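Side-chain contacts in PA1221 (Pseudomonas aeruginosa, PDB 4DG8), which binds adenosine monophosphate through an AMP-binding domain of the ANL clan, joined in the same chain to a phosphopantetheine attachment region: residues Val344-Glu349 against Gly410-Ile415; Thr316-His321 against Ala340-Leu345; Val386-Arg391 against Leu395-Thr400. All blocks are in the same frame, centred on the assembly; numbering follows the deposited sequence.

Interaction 1 (Val344-Glu349 against Gly410-Ile415); sequences VLLLDE and GRLRFI. With AMP (adenosine monophosphate), chain B.
Leu412 divides its two methyls between two residues of strand 342-347. Its CD1 meets Val344 CG2 at 3.9 Å, the side chains reaching tip to tip, and its CD2 lies 4.0 Å from Leu346 CD1, where the two leucines slide past each other in opposite directions. Leu346 arrives there with CG anti to its backbone N (chi1 -159°). The contact is purely apolar, and the nearest CA atoms, those of Leu346 and Leu412, are 9.0 Å apart, a spacing bridged by side chains and too wide for backbone pairing.

A second shell closes around these methyls. Tyr406 touches both leucines, Ile363 packs on Leu346, and Cys319 packs on Val344 and Leu412. The backbone of Leu412 is hydrogen-bonded to Ile335 and Gly336. The neighbouring arginines are tied down as well: Arg411 pairs with Asp407 and Asp327, and Arg413 with Asp332 and Asp407.

Two residues beyond Leu412, Phe414 turns to the ligand. AMP C2 and N3 lie over one face of its ring, with C2 3.6 Å above the plane and over the ring centre, while Phe414 CZ is 3.7 Å from AMP N3. The planes of base and phenyl are inclined by about 48°, which is neither a parallel stack nor a T-shaped one. Strands 342-347 and 412-416 thus face each other across a curled antiparallel sheet, consistent with the distorted beta barrel of ANL proteins, and the second of them supplies Phe414 to the AMP pocket.

Interaction 2 (Thr316-His321 against Ala340-Leu345); sequences TFTCCH and AGTAVL
Thr318 and Thr342 meet through their methyls, and each has its hydroxyl bonded to a group outside the contact: Thr318 OG1 accepts a hydrogen bond from Asn314 ND2, and Thr342 OG1 accepts one from Arg191 NE. Thr318 also belongs to a classic beta bulge, since it and Cys319 both face Tyr309 of strand 304-309 and both are hydrogen-bonded to it through the backbone. This irregularity lies at the start of strand 319-322, which runs between 304-309 and 337-338 in a mixed sheet.

The two threonine side chains cross at about a right angle. Their CG2 atoms are 4.1 Å apart, and Thr342 CG2 comes nearer still to the backbone, 3.8 Å from Thr318 O. Thr318 OG1 lies beside the backbone N (chi1 -66°), which leaves CG2 anti to that N and facing strand 342-347. The closest CA atoms of the two segments, those of Thr318 and Thr342, are 6.6 Å apart, so the strands approach through side chains without forming a ladder; the backbone of Thr318 is hydrogen-bonded to Ile339 instead.

Just before Thr318 in the chain, Thr316 and Phe317 pack on helices 186-193 and 217-226, and the Thr316 methyl sits above one face of the Phe317 ring, toward its rim. The nearest atoms of the Thr318 side chain and AMP are about 8 Å apart, so the contact is near the ligand without touching it. Val344 contributes its other branch here: CG1 lies 4.0 Å from Cys319 SG and is pressed to 3.5 Å from Thr318 CG2, a tight methyl-methyl approach.

Interaction 3 (Val386-Arg391 against Leu395-Thr400); sequences VELPYR and LRAYRT
Leu395 lays its CD1 methyl against the base of Tyr390, 3.8 Å from CD2 of the ring and 3.9 Å from Tyr390 CB, the two side chains passing at a slant. Tyr390 has CG anti to its backbone N (chi1 180°), and with this torsion the ring packs on Ala343 and Leu345 of strand 342-347. Next to this pair, Leu388 CD1 rests on Ala397 CB at 4.1 Å. Val386, Leu388, Leu395 and Ala397 all project to one face of the sheet, where Val364 touches Leu388 and Ala397, and Phe366 touches Leu395 and Ala397; Glu387 and Arg396 project to the other, Arg396 reaching the carbonyl of Ala371 through NH1.

The backbone ladder fixes these orientations. Val386 with Ala397 and Leu388 with Leu395 are antiparallel hydrogen-bonded pairs. The bond from Leu395 N to Leu388 O is 2.9 Å long and nearly straight (172°), whereas that from Ala397 N to Val386 O is weak. Between them Glu387 and Arg396 form a non-hydrogen-bonded pair, and a CA-H...O contact joins Glu387 CA to Leu395 O at 3.3 Å. The N-to-C directions of the short segments make 108° instead of the 180° of a straight antiparallel pair. This is a strongly twisted or bent beta hairpin, of strands 385-390 and 393-406, at the margin of the curled sheet.

In the fold
Interactions 1 and 2 are buried and join at Val344, whose two methyls serve one each; Leu412 CD1 also packs on Cys319 SG, 3.8 Å away, so the two apolar clusters touch, linking the curled antiparallel sheet to strand 319-322 of the mixed sheet. Neither uses backbone pairing across its segments. Interaction 3 is a surface contact, nested in the chain between the two segments of interaction 1, and depends on a backbone ladder. It still meets the others through strand 342-347: Leu345 CG lies 3.9 Å from Tyr390 CD1, and Leu347 CD1 is equally far from Leu388 CD1. Among the three, only interaction 1 includes a residue of the AMP pocket.

Interaction 1 (Val344-Glu349 against Gly410-Ile415)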
loop_
_atom_site.group_PDB
_atom_site.type_symbol
_atom_site.label_atom_id
_atom_site.label_comp_id
_atom_site.label_asym_id
_atom_site.label_seq_id
_atom_site.Cartn_x
_atom_site.Cartn_y
_atom_site.Cartn_z
ATOM N N VAL A 344 -6.656 15.378 -11.039
ATOM C CA VAL A 344 -7.921 15.082 -10.373
ATOM C C VAL A 344 -9.012 16.082 -10.731
ATOM O O VAL A 344 -8.734 17.226 -11.063
ATOM C CB VAL A 344 -7.792 15.043 -8.823
ATOM C CG1 VAL A 344 -6.844 13.946 -8.386
ATOM C CG2 VAL A 344 -7.333 16.395 -8.275
ATOM N N LEU A 345 -10.258 15.625 -10.689
ATOM C CA LEU A 345 -11.394 16.532 -10.678
ATOM C C LEU A 345 -12.226 16.173 -9.466
ATOM O O LEU A 345 -12.110 15.077 -8.922
ATOM C CB LEU A 345 -12.254 16.375 -11.925
ATOM C CG LEU A 345 -11.674 16.832 -13.261
ATOM C CD1 LEU A 345 -12.723 16.657 -14.363
ATOM C CD2 LEU A 345 -11.211 18.283 -13.161
ATOM N N LEU A 346 -13.067 17.106 -9.061
ATOM C CA LEU A 346 -14.043 16.883 -8.018
ATOM C C LEU A 346 -15.418 16.951 -8.693
ATOM O O LEU A 346 -15.767 17.979 -9.267
ATOM C CB LEU A 346 -13.899 17.999 -6.980
ATOM C CG LEU A 346 -14.442 17.763 -5.574
ATOM C CD1 LEU A 346 -13.697 16.605 -4.898
ATOM C CD2 LEU A 346 -14.334 19.049 -4.768
ATOM N N LEU A 347 -16.185 15.860 -8.641
ATOM C CA LEU A 347 -17.462 15.768 -9.369
ATOM C C LEU A 347 -18.715 15.754 -8.491
ATOM O O LEU A 347 -18.769 15.040 -7.493
ATOM C CB LEU A 347 -17.480 14.534 -10.268
ATOM C CG LEU A 347 -16.472 14.514 -11.409
ATOM C CD1 LEU A 347 -16.793 13.363 -12.348
ATOM C CD2 LEU A 347 -16.476 15.836 -12.164
ATOM N N ASP A 348 -19.735 16.521 -8.878
ATOM C CA ASP A 348 -20.971 16.581 -8.088
ATOM C C ASP A 348 -21.923 15.414 -8.352
ATOM O O ASP A 348 -21.596 14.478 -9.082
ATOM C CB ASP A 348 -21.698 17.928 -8.251
ATOM C CG ASP A 348 -22.213 18.168 -9.668
ATOM O OD1 ASP A 348 -22.550 17.194 -10.381
ATOM O OD2 ASP A 348 -22.293 19.350 -10.066
ATOM N N GLU A 349 -23.096 15.476 -7.733
ATOM C CA GLU A 349 -24.130 14.464 -7.907
ATOM C C GLU A 349 -24.484 14.258 -9.384
ATOM O O GLU A 349 -24.803 13.146 -9.806
ATOM C CB GLU A 349 -25.377 14.871 -7.124
ATOM C CG GLU A 349 -25.362 16.338 -6.706
ATOM C CD GLU A 349 -26.749 16.947 -6.636
ATOM O OE1 GLU A 349 -27.743 16.192 -6.724
ATOM O OE2 GLU A 349 -26.842 18.187 -6.500
ATOM N N GLY A 410 -7.462 26.244 -3.522
ATOM C CA GLY A 410 -7.524 25.194 -4.527
ATOM C C GLY A 410 -6.848 23.909 -4.074
ATOM O O GLY A 410 -6.446 23.084 -4.897
ATOM N N ARG A 411 -6.706 23.745 -2.759
ATOM C CA ARG A 411 -6.199 22.492 -2.196
ATOM C C ARG A 411 -7.378 21.609 -1.814
ATOM O O ARG A 411 -8.425 22.109 -1.404
ATOM C CB ARG A 411 -5.338 22.751 -0.956
ATOM C CG ARG A 411 -4.232 23.759 -1.146
ATOM C CD ARG A 411 -3.513 24.031 0.175
ATOM N NE ARG A 411 -4.400 24.581 1.207
ATOM C CZ ARG A 411 -3.971 25.049 2.380
ATOM N NH1 ARG A 411 -2.674 25.045 2.667
ATOM N NH2 ARG A 411 -4.835 25.532 3.262
ATOM N N LEU A 412 -7.223 20.297 -1.953
ATOM C CA LEU A 412 -8.291 19.390 -1.548
ATOM C C LEU A 412 -8.286 19.116 -0.044
ATOM O O LEU A 412 -7.233 18.966 0.581
ATOM C CB LEU A 412 -8.245 18.080 -2.341
ATOM C CG LEU A 412 -8.733 18.178 -3.792
ATOM C CD1 LEU A 412 -8.354 16.925 -4.560
ATOM C CD2 LEU A 412 -10.238 18.417 -3.862
ATOM N N ARG A 413 -9.486 19.069 0.519
ATOM C CA ARG A 413 -9.700 18.806 1.932
ATOM C C ARG A 413 -10.564 17.543 2.045
ATOM O O ARG A 413 -11.727 17.538 1.625
ATOM C CB ARG A 413 -10.398 20.011 2.555
ATOM C CG ARG A 413 -9.696 21.331 2.206
ATOM C CD ARG A 413 -8.302 21.409 2.855
ATOM N NE ARG A 413 -8.448 21.593 4.290
ATOM C CZ ARG A 413 -8.427 22.772 4.909
ATOM N NH1 ARG A 413 -8.229 23.904 4.231
ATOM N NH2 ARG A 413 -8.605 22.817 6.214
ATOM N N PHE A 414 -9.987 16.471 2.584
ATOM C CA PHE A 414 -10.661 15.174 2.628
ATOM C C PHE A 414 -11.857 15.173 3.588
ATOM O O PHE A 414 -11.763 15.616 4.735
ATOM C CB PHE A 414 -9.672 14.080 3.011
ATOM C CG PHE A 414 -10.257 12.699 2.998
ATOM C CD1 PHE A 414 -10.173 11.906 1.857
ATOM C CD2 PHE A 414 -10.877 12.187 4.129
ATOM C CE1 PHE A 414 -10.705 10.629 1.842
ATOM C CE2 PHE A 414 -11.407 10.907 4.124
ATOM C CZ PHE A 414 -11.327 10.127 2.977
ATOM N N ILE A 415 -12.990 14.669 3.116
ATOM C CA ILE A 415 -14.181 14.608 3.956
ATOM C C ILE A 415 -14.459 13.204 4.488
ATOM O O ILE A 415 -14.511 12.991 5.708
ATOM C CB ILE A 415 -15.419 15.192 3.253
ATOM C CG1 ILE A 415 -15.210 16.694 2.994
ATOM C CG2 ILE A 415 -16.670 14.957 4.098
ATOM C CD1 ILE A 415 -16.275 17.324 2.102
HETATM P P AMP B . -5.387 2.013 0.069
HETATM O O1P AMP B . -5.299 0.722 0.854
HETATM O O2P AMP B . -4.124 2.849 -0.100
HETATM O O3P AMP B . -5.973 1.657 -1.284
HETATM O "O5'" AMP B . -6.541 2.925 0.672
HETATM C "C5'" AMP B . -6.993 4.068 -0.027
HETATM C "C4'" AMP B . -8.043 4.814 0.749
HETATM O "O4'" AMP B . -7.527 5.187 2.054
HETATM C "C3'" AMP B . -8.502 6.126 0.140
HETATM O "O3'" AMP B . -9.461 5.946 -0.896
HETATM C "C2'" AMP B . -9.032 6.885 1.348
HETATM O "O2'" AMP B . -10.331 6.420 1.696
HETATM C "C1'" AMP B . -8.050 6.446 2.438
HETATM N N9 AMP B . -6.924 7.397 2.587
HETATM C C8 AMP B . -5.680 7.201 2.089
HETATM N N7 AMP B . -4.856 8.238 2.379
HETATM C C5 AMP B . -5.566 9.142 3.070
HETATM C C6 AMP B . -5.298 10.472 3.682
HETATM N N6 AMP B . -4.084 11.046 3.599
HETATM N N1 AMP B . -6.312 11.093 4.333
HETATM C C2 AMP B . -7.529 10.514 4.418
HETATM N N3 AMP B . -7.838 9.312 3.889
HETATM C C4 AMP B . -6.925 8.580 3.214
#

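Interaction 2 (Thr316-His321 against Ala340-Leu345)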
loop_
_atom_site.group_PDB
_atom_site.type_symbol
_atom_site.label_atom_id
_atom_site.label_comp_id
_atom_site.label_asym_id
_atom_site.label_seq_id
_atom_site.Cartn_x
_atom_site.Cartn_y
_atom_site.Cartn_z
ATOM N N THR A 316 -0.557 3.996 -5.148
ATOM C CA THR A 316 0.024 4.743 -4.022
ATOM C C THR A 316 -0.595 6.116 -3.743
ATOM O O THR A 316 -1.399 6.238 -2.812
ATOM C CB THR A 316 1.556 4.784 -4.087
ATOM O OG1 THR A 316 2.046 3.457 -4.322
ATOM C CG2 THR A 316 2.137 5.312 -2.769
ATOM N N PHE A 317 -0.057 7.168 -4.337
ATOM C CA PHE A 317 -0.579 8.509 -4.101
ATOM C C PHE A 317 -1.363 9.069 -5.281
ATOM O O PHE A 317 -1.056 8.817 -6.442
ATOM C CB PHE A 317 0.565 9.487 -3.805
ATOM C CG PHE A 317 1.278 9.223 -2.523
ATOM C CD1 PHE A 317 0.620 8.626 -1.455
ATOM C CD2 PHE A 317 2.612 9.616 -2.364
ATOM C CE1 PHE A 317 1.286 8.401 -0.255
ATOM C CE2 PHE A 317 3.275 9.386 -1.175
ATOM C CZ PHE A 317 2.616 8.767 -0.124
ATOM N N THR A 318 -2.355 9.877 -4.942
ATOM C CA THR A 318 -3.149 10.626 -5.896
ATOM C C THR A 318 -2.867 12.108 -5.647
ATOM O O THR A 318 -2.515 12.841 -6.563
ATOM C CB THR A 318 -4.645 10.275 -5.799
ATOM O OG1 THR A 318 -4.821 8.909 -6.204
ATOM C CG2 THR A 318 -5.457 11.156 -6.715
ATOM N N CYS A 319 -3.090 12.555 -4.414
ATOM C CA CYS A 319 -2.675 13.895 -4.009
ATOM C C CYS A 319 -1.671 13.859 -2.857
ATOM O O CYS A 319 -1.719 12.970 -2.009
ATOM C CB CYS A 319 -3.885 14.726 -3.584
ATOM S SG CYS A 319 -5.191 14.838 -4.813
ATOM N N CYS A 320 -0.760 14.829 -2.833
ATOM C CA CYS A 320 0.071 15.062 -1.658
ATOM C C CYS A 320 0.057 16.526 -1.292
ATOM O O CYS A 320 -0.193 17.392 -2.139
ATOM C CB CYS A 320 1.513 14.628 -1.882
ATOM S SG CYS A 320 1.694 12.873 -2.119
ATOM N N HIS A 321 0.325 16.790 -0.018
ATOM C CA HIS A 321 0.396 18.159 0.486
ATOM C C HIS A 321 1.590 18.304 1.433
ATOM O O HIS A 321 1.708 17.572 2.407
ATOM C CB HIS A 321 -0.911 18.535 1.200
ATOM C CG HIS A 321 -0.905 19.909 1.791
ATOM N ND1 HIS A 321 -0.825 21.050 1.021
ATOM C CD2 HIS A 321 -0.965 20.326 3.081
ATOM C CE1 HIS A 321 -0.823 22.108 1.810
ATOM N NE2 HIS A 321 -0.909 21.696 3.063
ATOM N N ALA A 340 2.646 14.767 -9.659
ATOM C CA ALA A 340 3.021 14.720 -11.073
ATOM C C ALA A 340 2.587 13.392 -11.733
ATOM O O ALA A 340 2.692 12.321 -11.132
ATOM C CB ALA A 340 4.535 14.954 -11.237
ATOM N N GLY A 341 2.086 13.471 -12.966
ATOM C CA GLY A 341 1.655 12.285 -13.697
ATOM C C GLY A 341 0.196 11.957 -13.416
ATOM O O GLY A 341 -0.422 11.111 -14.067
ATOM N N THR A 342 -0.369 12.662 -12.448
ATOM C CA THR A 342 -1.766 12.474 -12.100
ATOM C C THR A 342 -2.548 13.770 -12.277
ATOM O O THR A 342 -1.978 14.863 -12.225
ATOM C CB THR A 342 -1.870 11.966 -10.663
ATOM O OG1 THR A 342 -1.356 10.629 -10.623
ATOM C CG2 THR A 342 -3.317 11.982 -10.165
ATOM N N ALA A 343 -3.847 13.645 -12.523
ATOM C CA ALA A 343 -4.741 14.795 -12.442
ATOM C C ALA A 343 -5.987 14.409 -11.649
ATOM O O ALA A 343 -6.327 13.235 -11.569
ATOM C CB ALA A 343 -5.127 15.274 -13.844
ATOM N N VAL A 344 -6.656 15.378 -11.039
ATOM C CA VAL A 344 -7.921 15.082 -10.373
ATOM C C VAL A 344 -9.012 16.082 -10.731
ATOM O O VAL A 344 -8.734 17.226 -11.063
ATOM C CB VAL A 344 -7.792 15.043 -8.823
ATOM C CG1 VAL A 344 -6.844 13.946 -8.386
ATOM C CG2 VAL A 344 -7.333 16.395 -8.275
ATOM N N LEU A 345 -10.258 15.625 -10.689
ATOM C CA LEU A 345 -11.394 16.532 -10.678
ATOM C C LEU A 345 -12.226 16.173 -9.466
ATOM O O LEU A 345 -12.110 15.077 -8.922
ATOM C CB LEU A 345 -12.254 16.375 -11.925
ATOM C CG LEU A 345 -11.674 16.832 -13.261
ATOM C CD1 LEU A 345 -12.723 16.657 -14.363
ATOM C CD2 LEU A 345 -11.211 18.283 -13.161
#

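Interaction 3 (Val386-Arg391 against Leu395-Thr400)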
loop_
_atom_site.group_PDB
_atom_site.type_symbol
_atom_site.label_atom_id
_atom_site.label_comp_id
_atom_site.label_asym_id
_atom_site.label_seq_id
_atom_site.Cartn_x
_atom_site.Cartn_y
_atom_site.Cartn_z
ATOM N N VAL A 386 -13.669 4.534 -16.044
ATOM C CA VAL A 386 -14.579 5.034 -17.061
ATOM C C VAL A 386 -14.007 6.276 -17.716
ATOM O O VAL A 386 -13.207 6.976 -17.118
ATOM C CB VAL A 386 -15.911 5.430 -16.419
ATOM C CG1 VAL A 386 -16.460 4.274 -15.604
ATOM C CG2 VAL A 386 -15.712 6.653 -15.524
ATOM N N GLU A 387 -14.430 6.566 -18.937
ATOM C CA GLU A 387 -13.987 7.780 -19.601
ATOM C C GLU A 387 -14.822 8.983 -19.177
ATOM O O GLU A 387 -16.047 8.937 -19.188
ATOM C CB GLU A 387 -13.972 7.609 -21.123
ATOM C CG GLU A 387 -12.767 6.818 -21.621
ATOM C CD GLU A 387 -12.451 7.089 -23.083
ATOM O OE1 GLU A 387 -13.404 7.234 -23.880
ATOM O OE2 GLU A 387 -11.252 7.166 -23.428
ATOM N N LEU A 388 -14.142 10.048 -18.766
ATOM C CA LEU A 388 -14.799 11.275 -18.331
ATOM C C LEU A 388 -14.054 12.463 -18.920
ATOM O O LEU A 388 -12.876 12.352 -19.251
ATOM C CB LEU A 388 -14.795 11.373 -16.804
ATOM C CG LEU A 388 -15.712 10.396 -16.075
ATOM C CD1 LEU A 388 -15.450 10.462 -14.588
ATOM C CD2 LEU A 388 -17.181 10.687 -16.387
ATOM N N PRO A 389 -14.742 13.601 -19.074
ATOM C CA PRO A 389 -14.090 14.791 -19.629
ATOM C C PRO A 389 -13.038 15.385 -18.689
ATOM O O PRO A 389 -13.312 15.634 -17.506
ATOM C CB PRO A 389 -15.250 15.781 -19.793
ATOM C CG PRO A 389 -16.488 14.927 -19.812
ATOM C CD PRO A 389 -16.183 13.806 -18.867
ATOM N N TYR A 390 -11.849 15.627 -19.227
ATOM C CA TYR A 390 -10.820 16.375 -18.522
ATOM C C TYR A 390 -10.257 17.417 -19.479
ATOM O O TYR A 390 -9.807 17.083 -20.582
ATOM C CB TYR A 390 -9.702 15.471 -17.990
ATOM C CG TYR A 390 -8.647 16.268 -17.252
ATOM C CD1 TYR A 390 -8.920 16.820 -16.006
ATOM C CD2 TYR A 390 -7.395 16.511 -17.818
ATOM C CE1 TYR A 390 -7.981 17.569 -15.331
ATOM C CE2 TYR A 390 -6.442 17.262 -17.144
ATOM C CZ TYR A 390 -6.740 17.789 -15.898
ATOM O OH TYR A 390 -5.804 18.537 -15.206
ATOM N N ARG A 391 -10.273 18.674 -19.051
ATOM C CA ARG A 391 -10.016 19.774 -19.962
ATOM C C ARG A 391 -10.976 19.593 -21.123
ATOM O O ARG A 391 -12.191 19.583 -20.930
ATOM C CB ARG A 391 -8.564 19.768 -20.446
ATOM C CG ARG A 391 -7.544 19.808 -19.319
ATOM C CD ARG A 391 -7.847 20.941 -18.354
ATOM N NE ARG A 391 -6.926 20.975 -17.220
ATOM C CZ ARG A 391 -5.819 21.712 -17.172
ATOM N NH1 ARG A 391 -5.487 22.482 -18.202
ATOM N NH2 ARG A 391 -5.044 21.681 -16.094
ATOM N N LEU A 395 -10.938 11.233 -21.082
ATOM C CA LEU A 395 -9.787 10.508 -20.578
ATOM C C LEU A 395 -10.252 9.396 -19.670
ATOM O O LEU A 395 -11.278 9.521 -19.003
ATOM C CB LEU A 395 -8.874 11.441 -19.778
ATOM C CG LEU A 395 -8.032 12.465 -20.538
ATOM C CD1 LEU A 395 -7.051 13.111 -19.577
ATOM C CD2 LEU A 395 -7.295 11.814 -21.702
ATOM N N ARG A 396 -9.486 8.317 -19.627
ATOM C CA ARG A 396 -9.737 7.277 -18.641
ATOM C C ARG A 396 -9.600 7.845 -17.227
ATOM O O ARG A 396 -8.715 8.662 -16.949
ATOM C CB ARG A 396 -8.795 6.101 -18.851
ATOM C CG ARG A 396 -9.118 4.873 -18.019
ATOM C CD ARG A 396 -8.406 3.669 -18.613
ATOM N NE ARG A 396 -8.836 2.417 -17.998
ATOM C CZ ARG A 396 -8.127 1.717 -17.117
ATOM N NH1 ARG A 396 -6.924 2.132 -16.722
ATOM N NH2 ARG A 396 -8.626 0.587 -16.633
ATOM N N ALA A 397 -10.489 7.403 -16.345
ATOM C CA ALA A 397 -10.605 7.950 -14.999
ATOM C C ALA A 397 -11.077 6.903 -13.982
ATOM O O ALA A 397 -11.835 5.987 -14.307
ATOM C CB ALA A 397 -11.564 9.146 -15.005
ATOM N N TYR A 398 -10.615 7.055 -12.750
ATOM C CA TYR A 398 -11.041 6.225 -11.636
ATOM C C TYR A 398 -11.791 7.076 -10.614
ATOM O O TYR A 398 -11.236 8.038 -10.061
ATOM C CB TYR A 398 -9.836 5.537 -10.972
ATOM C CG TYR A 398 -10.223 4.719 -9.760
ATOM C CD1 TYR A 398 -10.868 3.492 -9.899
ATOM C CD2 TYR A 398 -9.978 5.187 -8.472
ATOM C CE1 TYR A 398 -11.256 2.743 -8.779
ATOM C CE2 TYR A 398 -10.348 4.443 -7.354
ATOM C CZ TYR A 398 -10.986 3.215 -7.516
ATOM O OH TYR A 398 -11.356 2.465 -6.408
ATOM N N ARG A 399 -13.056 6.728 -10.387
ATOM C CA ARG A 399 -13.858 7.323 -9.318
ATOM C C ARG A 399 -13.518 6.653 -7.988
ATOM O O ARG A 399 -13.732 5.453 -7.816
ATOM C CB ARG A 399 -15.346 7.134 -9.620
ATOM C CG ARG A 399 -15.789 7.764 -10.924
ATOM C CD ARG A 399 -17.214 7.373 -11.279
ATOM N NE ARG A 399 -18.187 7.870 -10.313
ATOM C CZ ARG A 399 -19.501 7.915 -10.535
ATOM N NH1 ARG A 399 -19.991 7.492 -11.697
ATOM N NH2 ARG A 399 -20.326 8.383 -9.601
ATOM N N THR A 400 -13.010 7.435 -7.042
ATOM C CA THR A 400 -12.415 6.880 -5.831
ATOM C C THR A 400 -13.416 6.438 -4.759
ATOM O O THR A 400 -13.092 5.597 -3.904
ATOM C CB THR A 400 -11.475 7.906 -5.166
ATOM O OG1 THR A 400 -12.220 9.092 -4.896
ATOM C CG2 THR A 400 -10.278 8.243 -6.064
#